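PDB 2PO1: probable exosome complex exonuclease 2, which is probably a non-catalytic component of the archaeal exosome, the complex that degrades RNA, and probably contributes to structuring the active site of its partner Rrp41. Local coordinates for residues C[158-166]-C[264-275]. Numbering follows the deposited sequence.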
loop_
_atom_site.group_PDB
_atom_site.type_symbol
_atom_site.label_atom_id
_atom_site.label_comp_id
_atom_site.label_asym_id
_atom_site.label_seq_id
_atom_site.Cartn_x
_atom_site.Cartn_y
_atom_site.Cartn_z
ATOM N N ILE C 158 18.142 -22.895 9.098
ATOM C CA ILE C 158 18.260 -23.912 10.166
ATOM C C ILE C 158 16.961 -23.910 10.923
ATOM O O ILE C 158 16.307 -24.937 11.056
ATOM C CB ILE C 158 19.382 -23.595 11.104
ATOM C CG1 ILE C 158 20.704 -23.889 10.415
ATOM C CG2 ILE C 158 19.349 -24.455 12.362
ATOM C CD1 ILE C 158 21.859 -23.184 11.104
ATOM N N ALA C 159 16.540 -22.736 11.363
ATOM C CA ALA C 159 15.248 -22.620 12.064
ATOM C C ALA C 159 14.094 -23.144 11.229
ATOM O O ALA C 159 13.192 -23.746 11.775
ATOM C CB ALA C 159 14.988 -21.198 12.464
ATOM N N ALA C 160 14.120 -22.905 9.905
ATOM C CA ALA C 160 12.957 -23.215 9.044
ATOM C C ALA C 160 12.850 -24.715 8.952
ATOM O O ALA C 160 11.797 -25.292 9.217
ATOM C CB ALA C 160 13.071 -22.577 7.651
ATOM N N ILE C 161 13.960 -25.382 8.664
ATOM C CA ILE C 161 13.868 -26.800 8.511
ATOM C C ILE C 161 13.663 -27.466 9.876
ATOM O O ILE C 161 12.996 -28.517 9.978
ATOM C CB ILE C 161 15.073 -27.415 7.724
ATOM C CG1 ILE C 161 14.746 -28.866 7.324
ATOM C CG2 ILE C 161 16.330 -27.301 8.496
ATOM C CD1 ILE C 161 13.644 -28.871 6.184
ATOM N N ALA C 162 14.225 -26.880 10.920
ATOM C CA ALA C 162 14.024 -27.487 12.237
ATOM C C ALA C 162 12.561 -27.326 12.631
ATOM O O ALA C 162 11.983 -28.201 13.262
ATOM C CB ALA C 162 14.979 -26.870 13.297
ATOM N N ALA C 163 11.933 -26.212 12.258
ATOM C CA ALA C 163 10.543 -25.987 12.654
ATOM C C ALA C 163 9.653 -26.980 11.864
ATOM O O ALA C 163 8.740 -27.608 12.407
ATOM C CB ALA C 163 10.153 -24.545 12.388
ATOM N N LEU C 164 9.975 -27.193 10.586
ATOM C CA LEU C 164 9.213 -28.143 9.730
ATOM C C LEU C 164 9.332 -29.575 10.251
ATOM O O LEU C 164 8.351 -30.360 10.274
ATOM C CB LEU C 164 9.753 -28.021 8.305
ATOM C CG LEU C 164 9.269 -26.790 7.578
ATOM C CD1 LEU C 164 10.077 -26.715 6.331
ATOM C CD2 LEU C 164 7.803 -27.011 7.201
ATOM N N LEU C 165 10.532 -29.926 10.695
ATOM C CA LEU C 165 10.749 -31.226 11.316
ATOM C C LEU C 165 9.990 -31.324 12.613
ATOM O O LEU C 165 9.540 -32.366 12.956
ATOM C CB LEU C 165 12.217 -31.488 11.593
ATOM C CG LEU C 165 13.022 -31.728 10.310
ATOM C CD1 LEU C 165 14.493 -31.484 10.621
ATOM C CD2 LEU C 165 12.733 -33.125 9.736
ATOM N N ASN C 166 9.851 -30.208 13.317
ATOM C CA ASN C 166 9.100 -30.165 14.577
ATOM C C ASN C 166 7.583 -30.174 14.416
ATOM O O ASN C 166 6.835 -30.384 15.393
ATOM C CB ASN C 166 9.462 -28.865 15.305
ATOM C CG ASN C 166 8.724 -28.696 16.591
ATOM O OD1 ASN C 166 8.038 -27.744 16.760
ATOM N ND2 ASN C 166 8.887 -29.638 17.518
ATOM N N ILE C 264 25.679 -29.317 11.165
ATOM C CA ILE C 264 24.473 -28.615 11.584
ATOM C C ILE C 264 23.244 -29.533 11.582
ATOM O O ILE C 264 22.418 -29.485 12.526
ATOM C CB ILE C 264 24.267 -27.376 10.718
ATOM C CG1 ILE C 264 25.474 -26.435 10.957
ATOM C CG2 ILE C 264 22.918 -26.764 11.006
ATOM C CD1 ILE C 264 25.233 -25.079 10.691
ATOM N N ARG C 265 23.124 -30.371 10.550
ATOM C CA ARG C 265 21.998 -31.339 10.496
ATOM C C ARG C 265 21.945 -32.192 11.754
ATOM O O ARG C 265 20.866 -32.399 12.342
ATOM C CB ARG C 265 22.146 -32.229 9.280
ATOM C CG ARG C 265 20.921 -33.003 8.820
ATOM C CD ARG C 265 20.760 -32.631 7.315
ATOM N NE ARG C 265 22.050 -32.833 6.675
ATOM C CZ ARG C 265 22.587 -32.077 5.724
ATOM N NH1 ARG C 265 21.984 -31.015 5.188
ATOM N NH2 ARG C 265 23.784 -32.409 5.323
ATOM N N LYS C 266 23.097 -32.694 12.179
ATOM C CA LYS C 266 23.136 -33.399 13.447
ATOM C C LYS C 266 22.541 -32.598 14.640
ATOM O O LYS C 266 21.836 -33.160 15.467
ATOM C CB LYS C 266 24.546 -33.858 13.754
ATOM C CG LYS C 266 25.081 -34.825 12.742
ATOM C CD LYS C 266 26.403 -35.427 13.251
ATOM C CE LYS C 266 27.180 -36.093 12.128
ATOM N NZ LYS C 266 26.374 -37.137 11.454
ATOM N N LEU C 267 22.813 -31.293 14.716
ATOM C CA LEU C 267 22.262 -30.471 15.794
ATOM C C LEU C 267 20.754 -30.293 15.658
ATOM O O LEU C 267 20.030 -30.369 16.644
ATOM C CB LEU C 267 22.912 -29.090 15.810
ATOM C CG LEU C 267 24.381 -29.154 16.151
ATOM C CD1 LEU C 267 25.104 -27.802 15.865
ATOM C CD2 LEU C 267 24.597 -29.647 17.618
ATOM N N ILE C 268 20.311 -30.033 14.429
ATOM C CA ILE C 268 18.907 -30.025 14.108
ATOM C C ILE C 268 18.199 -31.313 14.494
ATOM O O ILE C 268 17.182 -31.252 15.150
ATOM C CB ILE C 268 18.644 -29.735 12.612
ATOM C CG1 ILE C 268 19.154 -28.323 12.238
ATOM C CG2 ILE C 268 17.162 -29.917 12.313
ATOM C CD1 ILE C 268 19.206 -28.088 10.666
ATOM N N LEU C 269 18.726 -32.474 14.105
ATOM C CA LEU C 269 18.008 -33.707 14.372
ATOM C C LEU C 269 17.911 -33.895 15.895
ATOM O O LEU C 269 16.887 -34.327 16.402
ATOM C CB LEU C 269 18.716 -34.916 13.742
ATOM C CG LEU C 269 18.225 -35.478 12.404
ATOM C CD1 LEU C 269 16.847 -34.942 12.069
ATOM C CD2 LEU C 269 19.228 -35.186 11.311
ATOM N N GLU C 270 18.989 -33.525 16.597
ATOM C CA GLU C 270 19.118 -33.648 18.058
ATOM C C GLU C 270 18.044 -32.768 18.734
ATOM O O GLU C 270 17.307 -33.204 19.601
ATOM C CB GLU C 270 20.528 -33.186 18.421
ATOM C CG GLU C 270 20.956 -33.313 19.874
ATOM C CD GLU C 270 22.505 -33.280 20.066
ATOM O OE1 GLU C 270 22.961 -33.753 21.129
ATOM O OE2 GLU C 270 23.268 -32.794 19.166
ATOM N N ALA C 271 17.944 -31.532 18.302
ATOM C CA ALA C 271 16.936 -30.592 18.847
ATOM C C ALA C 271 15.564 -31.127 18.573
ATOM O O ALA C 271 14.690 -31.084 19.432
ATOM C CB ALA C 271 17.076 -29.236 18.211
ATOM N N VAL C 272 15.377 -31.612 17.357
ATOM C CA VAL C 272 14.068 -32.107 16.919
ATOM C C VAL C 272 13.687 -33.289 17.806
ATOM O O VAL C 272 12.609 -33.319 18.379
ATOM C CB VAL C 272 14.098 -32.502 15.467
ATOM C CG1 VAL C 272 12.897 -33.410 15.127
ATOM C CG2 VAL C 272 14.102 -31.217 14.581
ATOM N N GLU C 273 14.612 -34.237 17.947
ATOM C CA GLU C 273 14.424 -35.360 18.808
ATOM C C GLU C 273 14.260 -35.016 20.272
ATOM O O GLU C 273 13.511 -35.670 20.971
ATOM C CB GLU C 273 15.592 -36.310 18.625
ATOM C CG GLU C 273 15.451 -37.076 17.334
ATOM C CD GLU C 273 14.057 -37.696 17.198
ATOM O OE1 GLU C 273 13.811 -38.704 17.902
ATOM O OE2 GLU C 273 13.221 -37.141 16.410
ATOM N N LYS C 274 14.980 -34.008 20.751
ATOM C CA LYS C 274 14.864 -33.624 22.171
ATOM C C LYS C 274 13.440 -33.168 22.515
ATOM O O LYS C 274 12.936 -33.482 23.607
ATOM C CB LYS C 274 15.876 -32.533 22.566
ATOM C CG LYS C 274 15.815 -32.175 24.049
ATOM C CD LYS C 274 16.658 -30.951 24.386
ATOM C CE LYS C 274 16.762 -30.750 25.915
ATOM N NZ LYS C 274 17.727 -29.663 26.299
ATOM N N ALA C 275 12.788 -32.451 21.596
ATOM C CA ALA C 275 11.450 -31.886 21.895
ATOM C C ALA C 275 10.371 -32.956 21.970
ATOM O O ALA C 275 9.295 -32.711 22.505
ATOM C CB ALA C 275 11.039 -30.798 20.893
HETATM O O HOH W 1 10.495 -32.242 17.366
#
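Ile268 sits as a knob in a hole formed by Ile158, Ile161, Ala162 and Leu165, a compact example of knobs-into-holes packing between two helices of the RNase PH fold. Helix 152-166 lies against the mixed sheet of the chain, its Ala159 and Ala163 touching strand 60-71, and segment 264-275 of the C-terminal helix 247-275 crosses segment 158-166 at -35°, the axes of the two segments 9.5 Å apart at their closest. The knob is forked, and each prong has its own part of the hollow. Ile268 CG2, anti to the backbone N, lies 3.5 Å from Leu165 CD1 and also meets the methyl of Ala162; the other branch carries Ile268 CD1 to within 3.7 Å of Ile161 CG2, with Ile158 CG2 close by. The small side chain of Ala162 is consistent with this close approach, its CA lying 5.8 Å from Ile268 CA. One turn earlier, the side chains of Ile264 and Ile158 cross at about a right angle, Ile264 CG2 3.7 Å from Ile158 CG1. Ile158 thus lies between two successive bumps, its CG1 and CD1 on Ile264 and its CG2 on Ile268, and also touches Ile41, Val55 and Leu57 of the sheet; an alanine here would probably open a gap beside Ile264 and strip one wall from the hole around Ile268. Further along, Val272 CG2 presses against Leu165 CB at 3.5 Å. At the C-terminal end of both segments Asn166 OD1 accepts a hydrogen bond from Ser52 N of strand 51-57, while a water bridges the helices, accepting from Asn166 ND2 and donating to Val272 O at 2.6 Å.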